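Local coordinates for ankyrin repeat domain-containing protein EMB506, chloroplastic (Arabidopsis thaliana, PDB 6JD6) that takes part in the initial differentiation of proplastids in the embryo and is also required for correct development of cotyledons, true leaves and cauline leaf margins, at residues M123-Q126 against L127-L131; I161-L164 against L165-A169; D262-K265 against L266-M270. All coordinates share one frame; numbering follows the deposited sequence.

Contact 1: M123-Q126 against L127-L131; sequences MQIQ and LMDNL
Gln124 and Leu127 run side by side in the same direction, and the amide carbon of the first meets the methyl of the second, with Gln124 CD 4.0 Å from Leu127 CD1. A turn at chi2 (-82°) bends the glutamine chain so that the amide runs alongside the leucine. A water joins the same two residues: it donates a hydrogen bond to Gln124 OE1 at 2.7 Å and accepts one from Leu127 N, while Gln124 NE2 bonds to the backbone of another protein chain. Gln124 occupies the N-cap position of helix 125-133, and Met123, at positive phi, is the C-prime residue of the Schellman motif that ends the preceding helix. Packing is dense here: Met128 N donates to Gln124 O at 3.1 Å, and Met128 CG lies 3.2 Å from that same oxygen.

The turn between the two antiparallel helices of the first ankyrin repeat (ANK 1) lies here, and helix 125-133 presents Ile125 and Met128 to helix 158-166. On that flank Ile125 CG2 comes within 4.2 Å of Asp129 OD2, the two side chains pointing the same way, and Asp129 OD1 is hydrogen-bonded to His163. The other flank, where Gln126 is exposed, is the looser, solvent-facing side, where a polar pair does the work. With Gln126 CG anti to the backbone N (chi1 -177°), the chain folds back so that NE2 donates to Asn130 OD1 at 2.9 Å. The acceptor lies in the plane of the glutamine amide, yet the donor sits well above the asparagine carbonyl plane rather than on a lone pair; the two amides are 40° apart. A second water donates to Gln126 OE1 at 2.9 Å and only weakly to Asp129 OD2.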
loop_
_atom_site.group_PDB
_atom_site.type_symbol
_atom_site.label_atom_id
_atom_site.label_comp_id
_atom_site.label_asym_id
_atom_site.label_seq_id
_atom_site.Cartn_x
_atom_site.Cartn_y
_atom_site.Cartn_z
ATOM N N MET A 123 -7.520 1.895 -8.523
ATOM C CA MET A 123 -8.427 0.982 -9.222
ATOM C C MET A 123 -8.664 1.364 -10.683
ATOM O O MET A 123 -9.782 1.260 -11.176
ATOM C CB MET A 123 -9.775 0.914 -8.497
ATOM C CG MET A 123 -9.696 0.452 -7.051
ATOM S SD MET A 123 -9.384 -1.317 -6.948
ATOM C CE MET A 123 -10.473 -1.924 -8.241
ATOM N N GLN A 124 -7.618 1.803 -11.373
ATOM C CA GLN A 124 -7.754 2.237 -12.759
ATOM C C GLN A 124 -7.185 1.198 -13.718
ATOM O O GLN A 124 -6.142 1.410 -14.338
ATOM C CB GLN A 124 -7.057 3.584 -12.964
ATOM C CG GLN A 124 -7.674 4.736 -12.179
ATOM C CD GLN A 124 -8.893 5.340 -12.863
ATOM O OE1 GLN A 124 -9.587 4.675 -13.632
ATOM N NE2 GLN A 124 -9.152 6.614 -12.588
ATOM N N ILE A 125 -7.882 0.076 -13.840
ATOM C CA ILE A 125 -7.381 -1.059 -14.603
ATOM C C ILE A 125 -7.176 -0.745 -16.089
ATOM O O ILE A 125 -6.121 -1.044 -16.650
ATOM C CB ILE A 125 -8.285 -2.294 -14.416
ATOM C CG1 ILE A 125 -8.092 -2.868 -13.010
ATOM C CG2 ILE A 125 -7.983 -3.352 -15.464
ATOM C CD1 ILE A 125 -8.965 -4.066 -12.713
ATOM N N GLN A 126 -8.175 -0.133 -16.717
ATOM C CA GLN A 126 -8.077 0.211 -18.133
ATOM C C GLN A 126 -6.893 1.141 -18.413
ATOM O O GLN A 126 -6.171 0.960 -19.393
ATOM C CB GLN A 126 -9.381 0.831 -18.635
ATOM C CG GLN A 126 -9.371 1.159 -20.125
ATOM C CD GLN A 126 -9.087 -0.057 -20.984
ATOM O OE1 GLN A 126 -9.850 -1.023 -20.984
ATOM N NE2 GLN A 126 -7.981 -0.019 -21.718
ATOM N N LEU A 127 -6.681 2.123 -17.542
ATOM C CA LEU A 127 -5.560 3.044 -17.712
ATOM C C LEU A 127 -4.215 2.341 -17.550
ATOM O O LEU A 127 -3.238 2.697 -18.212
ATOM C CB LEU A 127 -5.668 4.228 -16.750
ATOM C CG LEU A 127 -6.792 5.216 -17.055
ATOM C CD1 LEU A 127 -6.773 6.365 -16.055
ATOM C CD2 LEU A 127 -6.676 5.743 -18.484
ATOM N N MET A 128 -4.168 1.342 -16.672
ATOM C CA MET A 128 -2.976 0.509 -16.535
ATOM C C MET A 128 -2.692 -0.226 -17.836
ATOM O O MET A 128 -1.562 -0.216 -18.328
ATOM C CB MET A 128 -3.145 -0.508 -15.406
ATOM C CG MET A 128 -3.277 0.110 -14.031
ATOM S SD MET A 128 -3.436 -1.134 -12.736
ATOM C CE MET A 128 -1.796 -1.840 -12.753
ATOM N N ASP A 129 -3.725 -0.861 -18.388
ATOM C CA ASP A 129 -3.596 -1.590 -19.647
ATOM C C ASP A 129 -3.080 -0.697 -20.772
ATOM O O ASP A 129 -2.240 -1.120 -21.562
ATOM C CB ASP A 129 -4.924 -2.243 -20.052
ATOM C CG ASP A 129 -5.258 -3.466 -19.206
ATOM O OD1 ASP A 129 -4.379 -3.930 -18.451
ATOM O OD2 ASP A 129 -6.398 -3.972 -19.303
ATOM N N ASN A 130 -3.579 0.537 -20.837
ATOM C CA ASN A 130 -3.122 1.489 -21.849
ATOM C C ASN A 130 -1.626 1.777 -21.739
ATOM O O ASN A 130 -0.922 1.844 -22.747
ATOM C CB ASN A 130 -3.915 2.797 -21.771
ATOM C CG ASN A 130 -5.383 2.611 -22.102
ATOM O OD1 ASN A 130 -5.789 1.569 -22.621
ATOM N ND2 ASN A 130 -6.187 3.626 -21.810
ATOM N N LEU A 131 -1.148 1.949 -20.512
ATOM C CA LEU A 131 0.274 2.175 -20.272
ATOM C C LEU A 131 1.099 0.975 -20.709
ATOM O O LEU A 131 2.110 1.121 -21.395
ATOM C CB LEU A 131 0.530 2.453 -18.792
ATOM C CG LEU A 131 0.390 3.898 -18.324
ATOM C CD1 LEU A 131 0.572 3.967 -16.823
ATOM C CD2 LEU A 131 1.412 4.776 -19.028
HETATM O O HOH W 1 -9.096 2.937 -15.683
HETATM O O HOH W 2 -9.704 -3.110 -18.928
#

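Contact 2: I161-L164 against L165-A169; sequences ISHL and LRKGA. With SO4 (sulfate ion), chain I.
Sulfate O4 is gripped by two donors from successive parts of the helix: His163 ND1 reaches it at 2.9 Å and Arg166 NH2 at 3.1 Å. The site lies near the end of helix 158-166, in ANK 2, just before a Schellman motif in which Gly168 takes positive phi and Ala169 N bonds to Leu164 O at 2.9 Å. Arg166 NE adds a nearly straight bond (168°) to sulfate O2, so that the guanidinium meets the anion along its edge. The ion probably comes from the crystallisation liquor. One guanidinium face lies over Ser162 O, and a weak bond runs from Arg166 NH1 to Ser162 OG; a water accepts from Arg166 NH2 and also bonds to that hydroxyl.

A chi1 of 175° swings the His163 ring away from the backbone N, and the ring reaches the sulfate through ND1 while NE2 bonds to Asp129, which would favour a protonated imidazole. A phenylalanine in its place would probably leave both sulfate O4 and the Asp129 carboxylate short of a donor. Lys167 extends alongside the ring, its CD 3.8 Å from His163 NE2. On the buried side Ile161 and Leu165 point the same way, packed against helices 148-154 and 191-199, with Ile161 CG2 4.1 Å from Leu165 CD1.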
loop_
_atom_site.group_PDB
_atom_site.type_symbol
_atom_site.label_atom_id
_atom_site.label_comp_id
_atom_site.label_asym_id
_atom_site.label_seq_id
_atom_site.Cartn_x
_atom_site.Cartn_y
_atom_site.Cartn_z
ATOM N N ILE A 161 -5.001 -6.957 -8.478
ATOM C CA ILE A 161 -4.031 -8.035 -8.310
ATOM C C ILE A 161 -4.272 -9.178 -9.294
ATOM O O ILE A 161 -3.370 -9.565 -10.037
ATOM C CB ILE A 161 -4.058 -8.584 -6.871
ATOM C CG1 ILE A 161 -3.526 -7.527 -5.901
ATOM C CG2 ILE A 161 -3.249 -9.877 -6.773
ATOM C CD1 ILE A 161 -3.953 -7.742 -4.458
ATOM N N SER A 162 -5.494 -9.700 -9.315
ATOM C CA SER A 162 -5.816 -10.823 -10.185
ATOM C C SER A 162 -5.721 -10.445 -11.665
ATOM O O SER A 162 -5.359 -11.276 -12.497
ATOM C CB SER A 162 -7.203 -11.383 -9.862
ATOM O OG SER A 162 -8.215 -10.441 -10.159
ATOM N N HIS A 163 -6.045 -9.195 -11.985
ATOM C CA HIS A 163 -5.918 -8.705 -13.354
ATOM C C HIS A 163 -4.463 -8.728 -13.809
ATOM O O HIS A 163 -4.154 -9.216 -14.894
ATOM C CB HIS A 163 -6.472 -7.281 -13.482
ATOM C CG HIS A 163 -6.270 -6.679 -14.838
ATOM N ND1 HIS A 163 -7.132 -6.904 -15.889
ATOM C CD2 HIS A 163 -5.293 -5.874 -15.322
ATOM C CE1 HIS A 163 -6.701 -6.260 -16.959
ATOM N NE2 HIS A 163 -5.585 -5.627 -16.641
ATOM N N LEU A 164 -3.579 -8.192 -12.973
ATOM C CA LEU A 164 -2.145 -8.161 -13.257
ATOM C C LEU A 164 -1.571 -9.559 -13.464
ATOM O O LEU A 164 -0.790 -9.784 -14.387
ATOM C CB LEU A 164 -1.391 -7.456 -12.127
ATOM C CG LEU A 164 -1.530 -5.934 -12.052
ATOM C CD1 LEU A 164 -0.902 -5.400 -10.771
ATOM C CD2 LEU A 164 -0.890 -5.293 -13.270
ATOM N N LEU A 165 -1.961 -10.493 -12.601
ATOM C CA LEU A 165 -1.497 -11.875 -12.705
ATOM C C LEU A 165 -1.963 -12.523 -14.000
ATOM O O LEU A 165 -1.206 -13.249 -14.643
ATOM C CB LEU A 165 -1.959 -12.699 -11.501
ATOM C CG LEU A 165 -1.278 -12.346 -10.176
ATOM C CD1 LEU A 165 -1.923 -13.075 -9.008
ATOM C CD2 LEU A 165 0.205 -12.665 -10.245
ATOM N N ARG A 166 -3.208 -12.260 -14.386
ATOM C CA ARG A 166 -3.732 -12.804 -15.635
ATOM C C ARG A 166 -2.996 -12.208 -16.829
ATOM O O ARG A 166 -2.832 -12.865 -17.854
ATOM C CB ARG A 166 -5.240 -12.570 -15.760
ATOM C CG ARG A 166 -6.083 -13.495 -14.893
ATOM C CD ARG A 166 -7.565 -13.396 -15.241
ATOM N NE ARG A 166 -8.080 -12.041 -15.064
ATOM C CZ ARG A 166 -8.528 -11.556 -13.910
ATOM N NH1 ARG A 166 -8.524 -12.315 -12.824
ATOM N NH2 ARG A 166 -8.979 -10.312 -13.839
ATOM N N LYS A 167 -2.540 -10.966 -16.684
ATOM C CA LYS A 167 -1.781 -10.304 -17.744
ATOM C C LYS A 167 -0.296 -10.687 -17.779
ATOM O O LYS A 167 0.446 -10.226 -18.647
ATOM C CB LYS A 167 -1.937 -8.784 -17.664
ATOM C CG LYS A 167 -3.000 -8.253 -18.604
ATOM C CD LYS A 167 -2.792 -6.783 -18.919
ATOM C CE LYS A 167 -3.512 -6.416 -20.207
ATOM N NZ LYS A 167 -4.910 -6.937 -20.212
ATOM N N GLY A 168 0.133 -11.524 -16.839
ATOM C CA GLY A 168 1.487 -12.046 -16.862
ATOM C C GLY A 168 2.480 -11.335 -15.961
ATOM O O GLY A 168 3.689 -11.504 -16.118
ATOM N N ALA A 169 1.984 -10.537 -15.018
ATOM C CA ALA A 169 2.859 -9.927 -14.023
ATOM C C ALA A 169 3.600 -11.030 -13.274
ATOM O O ALA A 169 3.010 -12.048 -12.912
ATOM C CB ALA A 169 2.062 -9.067 -13.057
HETATM S S SO4 I . -9.412 -9.058 -17.405
HETATM O O1 SO4 I . -10.515 -9.977 -17.673
HETATM O O2 SO4 I . -8.170 -9.815 -17.261
HETATM O O3 SO4 I . -9.286 -8.120 -18.517
HETATM O O4 SO4 I . -9.678 -8.322 -16.172
HETATM O O HOH W 3 -9.881 -8.772 -11.884
#

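Contact 3: D262-K265 against L266-M270; sequences DLVK and LLKIM
Leu266 N donates to Asp262 O at 3.1 Å, and Leu267 N to Leu263 O in the same i to i+4 pattern. One residue further the i to i+4 bonds weaken: Lys268 N reaches Val264 O only weakly, with an N-H...O angle of 124°, and is also bonded to Lys265 O, three residues back, at 3.2 Å. Lys265 O also accepts a weak bond from Ile269 N, and Met270 N then returns to Leu266 O at 2.9 Å. Side-chain carbon packs against these carbonyls as well, Leu267 CG lying 3.3 Å from Leu263 O.

The bonds belong to the C-terminal end of helix 260-269, the second helix of an ankyrin repeat, which begins in ANK 5 and runs just past its end; Met270 is the first residue to leave helical angles. Lys237, from ANK 4, bonds to the carbonyls of Leu267 and Met270, tying this helix end to the preceding repeat.

Apolar contacts are fewer. Lys265 and Ile269 lie alongside, with Lys265 CG 3.9 Å from Ile269 CD1; a chi1 of -176° takes the lysine chain away from its own N and lays its start beside the isoleucine. Val264 CG1 is 4.2 Å from Lys268 CG. Val264, Lys265, Lys268 and Ile269 all pack on apolar side chains of another protein chain, while Leu267 packs on Ala251 of helix 247-252.

Of the charged groups, Asp262 forms a salt bridge with Arg224 through OD2.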
loop_
_atom_site.group_PDB
_atom_site.type_symbol
_atom_site.label_atom_id
_atom_site.label_comp_id
_atom_site.label_asym_id
_atom_site.label_seq_id
_atom_site.Cartn_x
_atom_site.Cartn_y
_atom_site.Cartn_z
ATOM N N ASP A 262 -3.527 -21.353 20.008
ATOM C CA ASP A 262 -4.077 -21.872 18.761
ATOM C C ASP A 262 -3.013 -21.939 17.677
ATOM O O ASP A 262 -2.927 -22.923 16.942
ATOM C CB ASP A 262 -5.251 -21.016 18.280
ATOM C CG ASP A 262 -6.496 -21.218 19.114
ATOM O OD1 ASP A 262 -6.571 -22.235 19.836
ATOM O OD2 ASP A 262 -7.402 -20.361 19.045
ATOM N N LEU A 263 -2.208 -20.887 17.581
ATOM C CA LEU A 263 -1.131 -20.838 16.601
ATOM C C LEU A 263 -0.072 -21.911 16.872
ATOM O O LEU A 263 0.391 -22.584 15.946
ATOM C CB LEU A 263 -0.507 -19.440 16.562
ATOM C CG LEU A 263 -1.430 -18.367 15.972
ATOM C CD1 LEU A 263 -0.909 -16.975 16.267
ATOM C CD2 LEU A 263 -1.604 -18.563 14.467
ATOM N N VAL A 264 0.299 -22.071 18.140
ATOM C CA VAL A 264 1.257 -23.100 18.543
ATOM C C VAL A 264 0.745 -24.483 18.150
ATOM O O VAL A 264 1.490 -25.315 17.629
ATOM C CB VAL A 264 1.518 -23.061 20.066
ATOM C CG1 VAL A 264 2.145 -24.372 20.550
ATOM C CG2 VAL A 264 2.398 -21.874 20.423
ATOM N N LYS A 265 -0.539 -24.711 18.393
ATOM C CA LYS A 265 -1.184 -25.972 18.059
ATOM C C LYS A 265 -1.080 -26.267 16.559
ATOM O O LYS A 265 -0.678 -27.357 16.166
ATOM C CB LYS A 265 -2.640 -25.941 18.524
ATOM C CG LYS A 265 -3.409 -27.224 18.328
ATOM C CD LYS A 265 -4.533 -27.339 19.352
ATOM C CE LYS A 265 -5.400 -26.084 19.377
ATOM N NZ LYS A 265 -6.549 -26.219 20.321
ATOM N N LEU A 266 -1.426 -25.287 15.731
ATOM C CA LEU A 266 -1.266 -25.407 14.285
ATOM C C LEU A 266 0.172 -25.738 13.890
ATOM O O LEU A 266 0.411 -26.551 12.999
ATOM C CB LEU A 266 -1.694 -24.114 13.587
ATOM C CG LEU A 266 -3.194 -23.829 13.499
ATOM C CD1 LEU A 266 -3.439 -22.456 12.889
ATOM C CD2 LEU A 266 -3.893 -24.912 12.689
ATOM N N LEU A 267 1.128 -25.100 14.560
ATOM C CA LEU A 267 2.537 -25.253 14.220
ATOM C C LEU A 267 3.110 -26.585 14.690
ATOM O O LEU A 267 4.148 -27.021 14.201
ATOM C CB LEU A 267 3.353 -24.094 14.797
ATOM C CG LEU A 267 3.124 -22.735 14.139
ATOM C CD1 LEU A 267 3.664 -21.611 15.014
ATOM C CD2 LEU A 267 3.767 -22.699 12.755
ATOM N N LYS A 268 2.436 -27.228 15.636
ATOM C CA LYS A 268 2.910 -28.503 16.168
ATOM C C LYS A 268 2.256 -29.698 15.483
ATOM O O LYS A 268 2.761 -30.815 15.560
ATOM C CB LYS A 268 2.679 -28.574 17.679
ATOM C CG LYS A 268 3.639 -27.719 18.491
ATOM C CD LYS A 268 5.075 -28.210 18.343
ATOM C CE LYS A 268 6.022 -27.447 19.259
ATOM N NZ LYS A 268 7.434 -27.935 19.157
ATOM N N ILE A 269 1.138 -29.457 14.807
ATOM C CA ILE A 269 0.365 -30.537 14.201
ATOM C C ILE A 269 0.376 -30.505 12.668
ATOM O O ILE A 269 0.613 -31.527 12.028
ATOM C CB ILE A 269 -1.083 -30.531 14.720
ATOM C CG1 ILE A 269 -1.091 -30.770 16.231
ATOM C CG2 ILE A 269 -1.912 -31.585 14.009
ATOM C CD1 ILE A 269 -2.463 -30.667 16.861
ATOM N N MET A 270 0.123 -29.334 12.086
ATOM C CA MET A 270 0.100 -29.186 10.628
ATOM C C MET A 270 1.511 -29.164 10.029
ATOM O O MET A 270 2.437 -28.619 10.636
ATOM C CB MET A 270 -0.659 -27.916 10.223
ATOM C CG MET A 270 -2.126 -27.900 10.630
ATOM S SD MET A 270 -3.081 -29.233 9.879
ATOM C CE MET A 270 -4.672 -28.998 10.670
#

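In the fold
From the N terminus, the contacts follow in series, each closing no loop longer than a helical turn or two, and none nests within or crosses another. Contact 1 spans the start of helix 125-133; contact 2 the end of helix 158-166 and the turn after it; contact 3 the end of helix 260-269. The first two, with centres about 12 Å apart, touch: Asp129 OD1 hydrogen-bonds to His163 NE2, Asp129 and Lys167 form a long, weak ion pair, and Met128 CE packs on Leu164 CD2, joining ANK 1 to ANK 2. Contact 3, centred about 33 Å from contact 2, lies across the chain's centre from contact 1.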